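Local coordinates for CyaB (Pseudomonas aeruginosa, PDB 3R5G), which probably makes cyclic AMP from ATP as an adenylyl cyclase, this chain being the catalytic domain of a longer membrane protein, at residues I168-K173 with Y188-S193; G113-Y118 with L155-T160; E109-I114 with S147-G152. All coordinates share one frame; numbering follows the deposited sequence.

The three contacts lie about 13 Å from one another, centre to centre, and all reach the same mixed sheet of the cyclase catalytic domain. Contacts 2 and 3 share Gly113 and Ile114 and use strand 109-116 in succession: contact 3 sets it against the end of helix 137-148 and the loop that follows, and contact 2 against strand 154-157 and the start of helix 158-164. Contact 1 opens only after both have closed along the chain, as the hairpin of strands 170-176 and 185-190. Strand 154-157 lies between strands 109-116 and 185-190 in the sheet, and Tyr188 O meets Ile156 N at 2.9 Å, which continues the sheet from the domain interior to the hairpin.

Contact 1. Residues I168-K173 with Y188-S193; sequences IMCRDK and YQVVDS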
ATOM      1  N   ILE A 168       5.416 -27.330   8.079  1.00 11.92           N
ATOM      2  CA  ILE A 168       6.162 -26.566   7.120  1.00 10.86           C
ATOM      3  C   ILE A 168       7.532 -26.268   7.721  1.00  8.95           C
ATOM      4  O   ILE A 168       7.692 -25.839   8.842  1.00 11.44           O
ATOM      5  CB  ILE A 168       5.436 -25.215   6.773  1.00 11.06           C
ATOM      6  CG1 ILE A 168       4.169 -25.588   5.967  1.00 13.18           C
ATOM      7  CG2 ILE A 168       6.403 -24.241   6.041  1.00 13.09           C
ATOM      8  CD1 ILE A 168       3.278 -24.364   5.577  1.00 16.10           C
ATOM      9  N   MET A 169       8.545 -26.465   6.890  1.00  9.60           N
ATOM     10  CA  MET A 169       9.938 -26.315   7.342  1.00  9.75           C
ATOM     11  C   MET A 169      10.362 -24.837   7.313  1.00 10.73           C
ATOM     12  O   MET A 169      10.136 -24.115   6.325  1.00 10.51           O
ATOM     13  CB  MET A 169      10.867 -27.026   6.365  1.00  9.82           C
ATOM     14  CG  MET A 169      12.236 -27.193   6.841  1.00 12.36           C
ATOM     15  SD  MET A 169      12.429 -28.464   8.116  1.00 14.38           S
ATOM     16  CE  MET A 169      12.038 -29.953   7.180  1.00 16.09           C
ATOM     17  N   CYS A 170      10.935 -24.359   8.430  1.00 11.62           N
ATOM     18  CA  CYS A 170      11.273 -22.937   8.603  1.00 10.56           C
ATOM     19  C   CYS A 170      12.716 -22.863   9.131  1.00 12.41           C
ATOM     20  O   CYS A 170      13.225 -23.822   9.734  1.00 13.28           O
ATOM     21  CB  CYS A 170      10.332 -22.280   9.646  1.00  9.20           C
ATOM     22  SG  CYS A 170       8.573 -22.334   9.073  1.00 13.47           S
ATOM     23  N   ARG A 171      13.270 -21.665   9.052  1.00  9.81           N
ATOM     24  CA  ARG A 171      14.595 -21.374   9.641  1.00 10.82           C
ATOM     25  C   ARG A 171      14.548 -20.019  10.287  1.00 11.52           C
ATOM     26  O   ARG A 171      14.105 -19.038   9.730  1.00 11.09           O
ATOM     27  CB  ARG A 171      15.522 -21.273   8.445  1.00 14.35           C
ATOM     28  CG  ARG A 171      16.886 -21.173   8.921  1.00 18.72           C
ATOM     29  CD  ARG A 171      17.901 -21.233   7.767  1.00 19.46           C
ATOM     30  NE  ARG A 171      17.617 -21.846   6.476  1.00 32.12           N
ATOM     31  CZ  ARG A 171      18.104 -23.003   6.013  1.00 34.66           C
ATOM     32  NH1 ARG A 171      17.807 -23.333   4.770  1.00 32.50           N
ATOM     33  NH2 ARG A 171      18.828 -23.838   6.757  1.00 34.43           N
ATOM     34  N   ASP A 172      14.977 -19.949  11.547  1.00 10.06           N
ATOM     35  CA  ASP A 172      15.129 -18.675  12.270  1.00 10.92           C
ATOM     36  C   ASP A 172      15.987 -17.656  11.542  1.00 10.17           C
ATOM     37  O   ASP A 172      17.110 -17.996  11.059  1.00 11.72           O
ATOM     38  CB  ASP A 172      15.753 -19.053  13.645  1.00 11.75           C
ATOM     39  CG  ASP A 172      15.781 -17.944  14.679  1.00 16.21           C
ATOM     40  OD1 ASP A 172      15.725 -16.785  14.366  1.00 15.85           O
ATOM     41  OD2 ASP A 172      15.879 -18.345  15.912  1.00 21.65           O
ATOM     42  N   LYS A 173      15.431 -16.447  11.373  1.00 10.45           N
ATOM     43  CA  LYS A 173      16.207 -15.399  10.676  1.00 13.54           C
ATOM     44  C   LYS A 173      16.421 -14.208  11.605  1.00 14.23           C
ATOM     45  O   LYS A 173      16.552 -13.040  11.169  1.00 17.98           O
ATOM     46  CB  LYS A 173      15.576 -15.006   9.323  1.00 16.83           C
ATOM     47  CG  LYS A 173      16.671 -14.480   8.328  1.00 18.11           C
ATOM     48  CD  LYS A 173      16.077 -13.648   7.214  1.00 20.42           C
ATOM     49  CE  LYS A 173      17.248 -13.109   6.418  1.00 22.65           C
ATOM     50  NZ  LYS A 173      16.917 -12.388   5.197  1.00 28.64           N
ATOM     51  N   TYR A 188      11.106 -15.795  10.686  1.00  9.68           N
ATOM     52  CA  TYR A 188      11.617 -17.045  10.112  1.00 10.11           C
ATOM     53  C   TYR A 188      11.467 -17.084   8.627  1.00 10.20           C
ATOM     54  O   TYR A 188      10.570 -16.353   8.110  1.00 10.57           O
ATOM     55  CB  TYR A 188      10.735 -18.222  10.645  1.00 10.78           C
ATOM     56  CG  TYR A 188      10.686 -18.387  12.155  1.00 10.19           C
ATOM     57  CD1 TYR A 188       9.841 -17.563  12.880  1.00  7.69           C
ATOM     58  CD2 TYR A 188      11.533 -19.301  12.817  1.00  9.30           C
ATOM     59  CE1 TYR A 188       9.832 -17.639  14.308  1.00 11.56           C
ATOM     60  CE2 TYR A 188      11.535 -19.378  14.214  1.00 10.87           C
ATOM     61  CZ  TYR A 188      10.650 -18.557  14.910  1.00 11.90           C
ATOM     62  OH  TYR A 188      10.624 -18.655  16.320  1.00 17.21           O
ATOM     63  N   GLN A 189      12.349 -17.745   7.929  1.00 10.49           N
ATOM     64  CA  GLN A 189      12.264 -17.985   6.487  1.00  9.70           C
ATOM     65  C   GLN A 189      11.535 -19.311   6.329  1.00 10.51           C
ATOM     66  O   GLN A 189      11.748 -20.265   7.079  1.00 10.42           O
ATOM     67  CB  GLN A 189      13.673 -18.130   5.887  1.00 14.25           C
ATOM     68  CG  GLN A 189      14.462 -16.895   5.901  1.00 15.24           C
ATOM     69  CD  GLN A 189      15.941 -17.176   5.613  1.00 18.17           C
ATOM     70  OE1 GLN A 189      16.512 -18.146   6.124  1.00 19.66           O
ATOM     71  NE2 GLN A 189      16.546 -16.264   4.889  1.00 18.86           N
ATOM     72  N   VAL A 190      10.660 -19.407   5.294  1.00  8.44           N
ATOM     73  CA  VAL A 190      10.010 -20.649   4.962  1.00  9.05           C
ATOM     74  C   VAL A 190      10.774 -21.333   3.839  1.00  7.62           C
ATOM     75  O   VAL A 190      11.171 -20.694   2.838  1.00 10.84           O
ATOM     76  CB  VAL A 190       8.541 -20.299   4.475  1.00  7.81           C
ATOM     77  CG1 VAL A 190       7.920 -21.584   3.938  1.00  9.11           C
ATOM     78  CG2 VAL A 190       7.726 -19.896   5.618  1.00 10.78           C
ATOM     79  N   VAL A 191      11.064 -22.612   4.071  1.00  8.18           N
ATOM     80  CA  VAL A 191      11.938 -23.388   3.186  1.00  8.86           C
ATOM     81  C   VAL A 191      11.096 -24.545   2.607  1.00 10.13           C
ATOM     82  O   VAL A 191      10.372 -25.222   3.322  1.00 12.15           O
ATOM     83  CB  VAL A 191      13.109 -23.962   3.994  1.00 12.00           C
ATOM     84  CG1 VAL A 191      13.972 -24.911   3.181  1.00 12.27           C
ATOM     85  CG2 VAL A 191      13.933 -22.814   4.496  1.00 13.03           C
ATOM     86  N   ASP A 192      11.175 -24.726   1.314  1.00 11.27           N
ATOM     87  CA  ASP A 192      10.377 -25.770   0.685  1.00  9.46           C
ATOM     88  C   ASP A 192      10.863 -27.086   1.115  1.00  9.61           C
ATOM     89  O   ASP A 192      12.084 -27.313   1.330  1.00 13.61           O
ATOM     90  CB  ASP A 192      10.659 -25.678  -0.808  1.00 12.85           C
ATOM     91  CG  ASP A 192       9.939 -24.478  -1.446  1.00 14.08           C
ATOM     92  OD1 ASP A 192       9.379 -23.633  -0.717  1.00 18.48           O
ATOM     93  OD2 ASP A 192       9.887 -24.411  -2.699  1.00 23.18           O
ATOM     94  N   SER A 193       9.984 -28.036   1.271  1.00 10.95           N
ATOM     95  CA  SER A 193      10.364 -29.372   1.697  1.00 13.79           C
ATOM     96  C   SER A 193       9.437 -30.411   1.119  1.00 16.47           C
ATOM     97  O   SER A 193       8.456 -30.053   0.328  1.00 17.53           O
ATOM     98  CB  SER A 193      10.437 -29.503   3.248  1.00 14.88           C
ATOM     99  OG  SER A 193       9.180 -29.323   3.921  1.00 18.36           O
TER
HETATM  100  O   HOH W   1       8.226 -26.803   4.001  1.00 12.33           O
HETATM  101  O   HOH W   2      16.721 -20.267   4.363  1.00 42.65           O
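Residues 170-173 and 188-190 run antiparallel, their short axes 4.4 Å apart and 149° between directions, as the arms of a beta hairpin in the sheet of the cyclase catalytic domain. Arg171 and Gln189 are the hydrogen-bonded pair: Arg171 N gives to Gln189 O at 2.9 Å, and Gln189 N to Arg171 O at 2.8 Å. Non-hydrogen-bonded pairs flank it, Cys170 with Val190 and Asp172 with Tyr188. Farther on, Val191 N bonds Met169 O at 2.9 Å. On the face that carries Arg171 and Gln189, Gln189 CG stands anti to the carbonyl carbon (chi1 -68°), and the extended chain beyond carries the amide in among the Arg171 and Lys173 side chains. Lys173 CD lies 3.5 Å from Gln189 NE2; Lys173 NZ goes on to salt bridges with Glu150 and Glu153, and Gln189 NE2 also binds Glu153. The Arg171 guanidinium, turned 79° from the amide plane, meets it through a water that accepts from NE and donates to Gln189 OE1. On the other face Tyr188 CD2 comes 3.7 Å from Asp172 CA, while its hydroxyl bonds His158 and its ring stacks with Tyr161. Ile168 CG2 rests on Val190 CG1 at 3.7 Å, both residues touching Val82 of helix 74-100. A second water accepts from Met169 N and from Ser193 OG, the latter at 2.7 Å, and donates to Val191 O.

Contact 2. Residues G113-Y118 with L155-T160; sequences GINTGY and LISHET
Ile114, Thr116 and Thr160 have the most surface buried here. Ile114 is gripped through its backbone as well as its side chain: its N bonds Leu155 O at 2.9 Å, and its O accepts from Ser157 N at 3.2 Å. The two bonds go to the residues flanking its partner Ile156, the parallel pattern, and the strand axes are 15° apart. Its CB meets Ile156 CG2 at 3.9 Å, and its CG2 branch touches the methyl of Thr160, the two side chains crossing at about a right angle. Thr160 turns its OG1 anti to its own carbonyl carbon (chi1 -58°), which brings that hydroxyl to Thr116 OG1 at 2.7 Å. Thr116 OG1 is bonded to Thr11 OG1 of strand 6-18 as well, so the pair links helix 158-164 to two strands. Beside it, Glu159 CG rests 3.4 Å from Thr116 O. Ser157 sits at the N-cap between strand and helix: its OG donates to Asn115 OD1 at 2.7 Å, in the carbonyl plane and on a lone pair, and accepts a weak capping bond from Thr160 N. Asn115 ND2 in turn binds Glu138 of helix 137-148. The arrangement is a serine N-cap at the head of helix 158-164, directly after a parallel strand pairing, within the nucleotide cyclase catalytic domain.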
ATOM      1  N   GLY A 113       5.638 -11.609   2.885  1.00  9.40           N
ATOM      2  CA  GLY A 113       5.604 -11.465   4.321  1.00  8.62           C
ATOM      3  C   GLY A 113       4.286 -12.035   4.833  1.00  8.98           C
ATOM      4  O   GLY A 113       3.270 -11.732   4.159  1.00  9.38           O
ATOM      5  N   ILE A 114       4.262 -12.747   5.944  1.00  8.96           N
ATOM      6  CA  ILE A 114       3.021 -13.399   6.425  1.00  8.40           C
ATOM      7  C   ILE A 114       3.014 -13.223   7.906  1.00 10.93           C
ATOM      8  O   ILE A 114       4.041 -13.523   8.568  1.00 10.26           O
ATOM      9  CB  ILE A 114       2.981 -14.871   5.984  1.00  6.93           C
ATOM     10  CG1 ILE A 114       3.107 -14.931   4.479  1.00 10.47           C
ATOM     11  CG2 ILE A 114       1.695 -15.500   6.504  1.00 10.50           C
ATOM     12  CD1 ILE A 114       3.192 -16.425   3.954  1.00 10.56           C
ATOM     13  N   ASN A 115       1.867 -12.853   8.483  1.00  9.42           N
ATOM     14  CA  ASN A 115       1.743 -12.779   9.911  1.00  7.87           C
ATOM     15  C   ASN A 115       0.383 -13.267  10.281  1.00  9.89           C
ATOM     16  O   ASN A 115      -0.566 -13.149   9.481  1.00 11.44           O
ATOM     17  CB  ASN A 115       1.917 -11.298  10.342  1.00  9.32           C
ATOM     18  CG  ASN A 115       1.685 -11.076  11.839  1.00 12.03           C
ATOM     19  OD1 ASN A 115       2.258 -11.801  12.676  1.00 10.98           O
ATOM     20  ND2 ASN A 115       0.801 -10.148  12.174  1.00 12.63           N
ATOM     21  N   THR A 116       0.168 -13.721  11.477  1.00  8.81           N
ATOM     22  CA  THR A 116      -1.117 -14.196  11.992  1.00 11.37           C
ATOM     23  C   THR A 116      -1.419 -13.452  13.283  1.00 11.93           C
ATOM     24  O   THR A 116      -0.562 -13.240  14.103  1.00 13.39           O
ATOM     25  CB  THR A 116      -0.985 -15.649  12.343  1.00 13.47           C
ATOM     26  OG1 THR A 116      -0.573 -16.407  11.199  1.00 11.40           O
ATOM     27  CG2 THR A 116      -2.318 -16.276  12.969  1.00 11.01           C
ATOM     28  N   GLY A 117      -2.637 -12.969  13.409  1.00 12.22           N
ATOM     29  CA  GLY A 117      -3.080 -12.293  14.664  1.00 11.73           C
ATOM     30  C   GLY A 117      -4.454 -11.692  14.441  1.00 13.46           C
ATOM     31  O   GLY A 117      -5.075 -11.843  13.370  1.00 13.72           O
ATOM     32  N   TYR A 118      -4.982 -11.093  15.538  1.00 14.33           N
ATOM     33  CA  TYR A 118      -6.324 -10.512  15.444  1.00 14.61           C
ATOM     34  C   TYR A 118      -6.354  -9.273  14.675  1.00 13.38           C
ATOM     35  O   TYR A 118      -5.561  -8.350  14.873  1.00 15.95           O
ATOM     36  CB  TYR A 118      -6.837 -10.272  16.915  1.00 14.24           C
ATOM     37  CG  TYR A 118      -7.232 -11.601  17.541  1.00 15.01           C
ATOM     38  CD1 TYR A 118      -8.539 -12.169  17.355  1.00 15.32           C
ATOM     39  CD2 TYR A 118      -6.363 -12.320  18.330  1.00 18.32           C
ATOM     40  CE1 TYR A 118      -8.894 -13.432  17.894  1.00 18.05           C
ATOM     41  CE2 TYR A 118      -6.751 -13.524  18.892  1.00 16.82           C
ATOM     42  CZ  TYR A 118      -7.996 -14.075  18.656  1.00 16.37           C
ATOM     43  OH  TYR A 118      -8.338 -15.313  19.236  1.00 25.62           O
ATOM     44  N   LEU A 155       9.003 -14.521   4.479  1.00  8.92           N
ATOM     45  CA  LEU A 155       9.284 -14.236   5.905  1.00  9.82           C
ATOM     46  C   LEU A 155       8.023 -14.320   6.720  1.00  9.78           C
ATOM     47  O   LEU A 155       6.970 -13.736   6.286  1.00 10.95           O
ATOM     48  CB  LEU A 155       9.849 -12.833   6.155  1.00 11.70           C
ATOM     49  CG  LEU A 155      11.263 -12.584   5.651  1.00 14.82           C
ATOM     50  CD1 LEU A 155      11.788 -11.240   6.227  1.00 15.26           C
ATOM     51  CD2 LEU A 155      12.168 -13.671   6.224  1.00 16.18           C
ATOM     52  N   ILE A 156       7.982 -14.983   7.867  1.00  8.18           N
ATOM     53  CA  ILE A 156       6.800 -15.087   8.674  1.00  8.28           C
ATOM     54  C   ILE A 156       7.147 -14.704  10.114  1.00  8.99           C
ATOM     55  O   ILE A 156       8.349 -14.765  10.533  1.00 10.72           O
ATOM     56  CB  ILE A 156       6.290 -16.560   8.661  1.00  8.68           C
ATOM     57  CG1 ILE A 156       7.236 -17.603   9.320  1.00  8.67           C
ATOM     58  CG2 ILE A 156       6.008 -16.942   7.222  1.00  9.89           C
ATOM     59  CD1 ILE A 156       6.625 -18.997   9.524  1.00 12.26           C
ATOM     60  N   SER A 157       6.165 -14.335  10.873  1.00  9.21           N
ATOM     61  CA  SER A 157       6.331 -14.030  12.307  1.00  9.49           C
ATOM     62  C   SER A 157       6.275 -15.286  13.120  1.00 11.37           C
ATOM     63  O   SER A 157       5.984 -16.408  12.684  1.00 11.86           O
ATOM     64  CB  SER A 157       5.229 -13.065  12.688  1.00 13.25           C
ATOM     65  OG  SER A 157       3.989 -13.817  12.656  1.00 11.95           O
ATOM     66  N   HIS A 158       6.627 -15.126  14.394  1.00 12.08           N
ATOM     67  CA  HIS A 158       6.571 -16.227  15.320  1.00 12.15           C
ATOM     68  C   HIS A 158       5.189 -16.810  15.557  1.00 11.96           C
ATOM     69  O   HIS A 158       5.066 -18.008  15.676  1.00 12.87           O
ATOM     70  CB  HIS A 158       7.210 -15.763  16.649  1.00 13.13           C
ATOM     71  CG  HIS A 158       7.288 -16.864  17.654  1.00 14.48           C
ATOM     72  ND1 HIS A 158       8.234 -17.874  17.578  1.00 16.63           N
ATOM     73  CD2 HIS A 158       6.477 -17.181  18.691  1.00 17.84           C
ATOM     74  CE1 HIS A 158       8.028 -18.747  18.550  1.00 17.26           C
ATOM     75  NE2 HIS A 158       6.979 -18.340  19.255  1.00 20.23           N
ATOM     76  N   GLU A 159       4.160 -15.946  15.600  1.00 13.32           N
ATOM     77  CA  GLU A 159       2.808 -16.458  15.711  1.00 13.63           C
ATOM     78  C   GLU A 159       2.501 -17.410  14.519  1.00 12.44           C
ATOM     79  O   GLU A 159       1.893 -18.449  14.752  1.00 14.82           O
ATOM     80  CB  GLU A 159       1.817 -15.275  15.740  1.00 13.83           C
ATOM     81  CG  GLU A 159       0.426 -15.750  16.174  1.00 23.81           C
ATOM     82  CD  GLU A 159       0.368 -16.091  17.701  1.00 34.33           C
ATOM     83  OE1 GLU A 159       1.252 -15.648  18.476  1.00 35.88           O
ATOM     84  OE2 GLU A 159      -0.565 -16.839  18.095  1.00 41.29           O
ATOM     85  N   THR A 160       2.877 -17.016  13.299  1.00 11.28           N
ATOM     86  CA  THR A 160       2.584 -17.896  12.190  1.00 10.16           C
ATOM     87  C   THR A 160       3.398 -19.160  12.327  1.00 10.36           C
ATOM     88  O   THR A 160       2.961 -20.263  12.056  1.00 12.19           O
ATOM     89  CB  THR A 160       2.885 -17.158  10.888  1.00  9.16           C
ATOM     90  OG1 THR A 160       2.106 -15.958  10.801  1.00 11.04           O
ATOM     91  CG2 THR A 160       2.577 -18.030   9.667  1.00 10.95           C
TER

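Contact 3. Residues E109-I114 with S147-G152; sequences EIRMGI and SASEAG
Arg111 NH2 is gripped by the carbonyl oxygens of Ser147, in the last turn of helix 137-148, and Ser149, just past it. The bond to Ser149 O is 3.0 Å long and bends to 159° at the hydrogen, with the acceptor in the guanidinium plane and the donor in the carbonyl plane. The bond to Ser147 O, 2.9 Å, is weak because its angle is poor. Arg111 NH1 adds a water at 2.9 Å, likewise in the guanidinium plane, and this water donates weakly to Ser147 O. NH1 also makes a salt bridge with Asp16 of strand 6-18, a charge that probably eases the closeness of Arg18 to Arg111 NE. The partial negative charge at the C-terminal end of the helix, where Ser147 O lies, would probably favour the guanidinium there. Arg111 CG sits between its backbone N and carbonyl carbon (chi1 70°), and the chain then runs extended to NE alongside Ser149, whose OG lies 3.2 Å from Arg111 CB. That hydroxyl is itself bonded to Glu146 O, which holds it in place. In the cyclase catalytic fold, this joins strand 109-116 of the mixed sheet to the loop leading from helix 137-148 to strand 154-157, the parallel neighbour of strand 109-116. Gly152 N bonds Ile110 O at 2.7 Å, tilted from the carbonyl plane. At the backbone angles of Gly152 (phi 87°) a CB would be jammed against the carbonyl O of Ala151, which calls for glycine. Glu109 CG is pressed tightly against this bend, 3.1 Å from Gly152 N, and its CB meets Ala151 CB at 3.8 Å. Glu109 OE2 accepts from Ile110 N at 3.0 Å through its anti lone pair, and it forms a salt bridge with Arg96 of helix 74-100.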
ATOM      1  N   GLU A 109      11.781 -11.199  -9.007  1.00 18.71           N
ATOM      2  CA  GLU A 109      11.605 -12.263  -8.005  1.00 20.14           C
ATOM      3  C   GLU A 109      10.598 -11.843  -6.978  1.00 18.62           C
ATOM      4  O   GLU A 109      10.600 -10.709  -6.573  1.00 19.64           O
ATOM      5  CB  GLU A 109      12.875 -12.581  -7.266  1.00 21.03           C
ATOM      6  CG  GLU A 109      12.632 -13.845  -6.353  1.00 26.28           C
ATOM      7  CD  GLU A 109      12.309 -15.100  -7.076  1.00 33.91           C
ATOM      8  OE1 GLU A 109      13.328 -15.778  -7.399  1.00 40.74           O
ATOM      9  OE2 GLU A 109      11.090 -15.413  -7.342  1.00 27.54           O
ATOM     10  N   ILE A 110       9.791 -12.801  -6.563  1.00 15.94           N
ATOM     11  CA  ILE A 110       8.752 -12.505  -5.590  1.00 15.61           C
ATOM     12  C   ILE A 110       9.349 -12.492  -4.213  1.00 14.76           C
ATOM     13  O   ILE A 110      10.282 -13.242  -3.911  1.00 16.24           O
ATOM     14  CB  ILE A 110       7.574 -13.561  -5.725  1.00 14.65           C
ATOM     15  CG1 ILE A 110       6.382 -13.113  -4.868  1.00 17.33           C
ATOM     16  CG2 ILE A 110       8.124 -15.063  -5.481  1.00 15.92           C
ATOM     17  CD1 ILE A 110       5.258 -14.116  -5.156  1.00 21.55           C
ATOM     18  N   ARG A 111       8.827 -11.600  -3.387  1.00 13.54           N
ATOM     19  CA  ARG A 111       9.059 -11.682  -1.947  1.00 14.57           C
ATOM     20  C   ARG A 111       7.760 -11.568  -1.204  1.00 12.44           C
ATOM     21  O   ARG A 111       6.804 -10.946  -1.693  1.00 13.31           O
ATOM     22  CB  ARG A 111      10.050 -10.630  -1.502  1.00 15.47           C
ATOM     23  CG  ARG A 111       9.496  -9.285  -1.585  1.00 18.23           C
ATOM     24  CD  ARG A 111      10.570  -8.295  -1.184  1.00 18.42           C
ATOM     25  NE  ARG A 111       9.958  -6.968  -1.316  1.00 22.78           N
ATOM     26  CZ  ARG A 111      10.367  -5.902  -0.647  1.00 26.38           C
ATOM     27  NH1 ARG A 111       9.697  -4.757  -0.780  1.00 26.12           N
ATOM     28  NH2 ARG A 111      11.414  -5.990   0.163  1.00 25.13           N
ATOM     29  N   MET A 112       7.749 -12.146  -0.007  1.00 10.04           N
ATOM     30  CA  MET A 112       6.511 -12.307   0.753  1.00 10.04           C
ATOM     31  C   MET A 112       6.682 -12.123   2.229  1.00 10.36           C
ATOM     32  O   MET A 112       7.736 -12.546   2.759  1.00  9.76           O
ATOM     33  CB  MET A 112       5.964 -13.755   0.526  1.00  9.84           C
ATOM     34  CG  MET A 112       5.779 -13.988  -0.969  1.00 12.01           C
ATOM     35  SD  MET A 112       5.247 -15.722  -1.250  1.00 13.77           S
ATOM     36  CE  MET A 112       6.472 -16.123  -2.335  1.00 22.97           C
ATOM     37  N   GLY A 113       5.638 -11.609   2.885  1.00  9.40           N
ATOM     38  CA  GLY A 113       5.604 -11.465   4.321  1.00  8.62           C
ATOM     39  C   GLY A 113       4.286 -12.035   4.833  1.00  8.98           C
ATOM     40  O   GLY A 113       3.270 -11.732   4.159  1.00  9.38           O
ATOM     41  N   ILE A 114       4.262 -12.747   5.944  1.00  8.96           N
ATOM     42  CA  ILE A 114       3.021 -13.399   6.425  1.00  8.40           C
ATOM     43  C   ILE A 114       3.014 -13.223   7.906  1.00 10.93           C
ATOM     44  O   ILE A 114       4.041 -13.523   8.568  1.00 10.26           O
ATOM     45  CB  ILE A 114       2.981 -14.871   5.984  1.00  6.93           C
ATOM     46  CG1 ILE A 114       3.107 -14.931   4.479  1.00 10.47           C
ATOM     47  CG2 ILE A 114       1.695 -15.500   6.504  1.00 10.50           C
ATOM     48  CD1 ILE A 114       3.192 -16.425   3.954  1.00 10.56           C
ATOM     49  N   SER A 147       8.241  -6.005   3.532  1.00 15.58           N
ATOM     50  CA  SER A 147       9.196  -4.903   3.147  1.00 17.42           C
ATOM     51  C   SER A 147      10.610  -5.332   3.527  1.00 17.93           C
ATOM     52  O   SER A 147      11.575  -4.943   2.829  1.00 21.54           O
ATOM     53  CB  SER A 147       8.918  -3.600   3.881  1.00 20.01           C
ATOM     54  OG  SER A 147       7.833  -3.036   3.236  1.00 28.99           O
ATOM     55  N   ALA A 148      10.717  -6.139   4.561  1.00 16.72           N
ATOM     56  CA  ALA A 148      12.030  -6.595   5.097  1.00 16.78           C
ATOM     57  C   ALA A 148      12.565  -7.790   4.375  1.00 17.72           C
ATOM     58  O   ALA A 148      13.750  -8.181   4.522  1.00 18.54           O
ATOM     59  CB  ALA A 148      11.860  -6.934   6.557  1.00 17.70           C
ATOM     60  N   SER A 149      11.705  -8.501   3.663  1.00 16.04           N
ATOM     61  CA  SER A 149      12.116  -9.747   3.047  1.00 13.96           C
ATOM     62  C   SER A 149      13.011  -9.452   1.849  1.00 15.44           C
ATOM     63  O   SER A 149      12.944  -8.391   1.195  1.00 18.57           O
ATOM     64  CB  SER A 149      10.841 -10.580   2.661  1.00 13.93           C
ATOM     65  OG  SER A 149      10.150  -9.899   1.643  1.00 19.93           O
ATOM     66  N   GLU A 150      13.855 -10.409   1.600  1.00 16.29           N
ATOM     67  CA  GLU A 150      14.739 -10.398   0.445  1.00 17.72           C
ATOM     68  C   GLU A 150      14.072 -11.028  -0.790  1.00 16.73           C
ATOM     69  O   GLU A 150      13.119 -11.860  -0.713  1.00 17.18           O
ATOM     70  CB  GLU A 150      16.041 -11.086   0.810  1.00 20.18           C
ATOM     71  CG  GLU A 150      16.812 -10.316   1.885  1.00 23.21           C
ATOM     72  CD  GLU A 150      18.179 -10.916   2.191  1.00 27.48           C
ATOM     73  OE1 GLU A 150      19.059 -10.774   1.304  1.00 33.02           O
ATOM     74  OE2 GLU A 150      18.421 -11.484   3.285  1.00 30.47           O
ATOM     75  N   ALA A 151      14.541 -10.715  -1.999  1.00 18.46           N
ATOM     76  CA  ALA A 151      14.024 -11.421  -3.140  1.00 17.64           C
ATOM     77  C   ALA A 151      14.061 -12.923  -2.967  1.00 16.55           C
ATOM     78  O   ALA A 151      15.134 -13.515  -2.629  1.00 18.37           O
ATOM     79  CB  ALA A 151      14.888 -11.076  -4.387  1.00 17.34           C
ATOM     80  N   GLY A 152      12.917 -13.560  -3.232  1.00 14.56           N
ATOM     81  CA  GLY A 152      12.842 -14.988  -3.141  1.00 15.35           C
ATOM     82  C   GLY A 152      12.528 -15.574  -1.790  1.00 14.35           C
ATOM     83  O   GLY A 152      12.520 -16.825  -1.686  1.00 16.78           O
TER
HETATM   84  O   HOH W   3      10.866  -2.542   0.665  1.00 37.87           O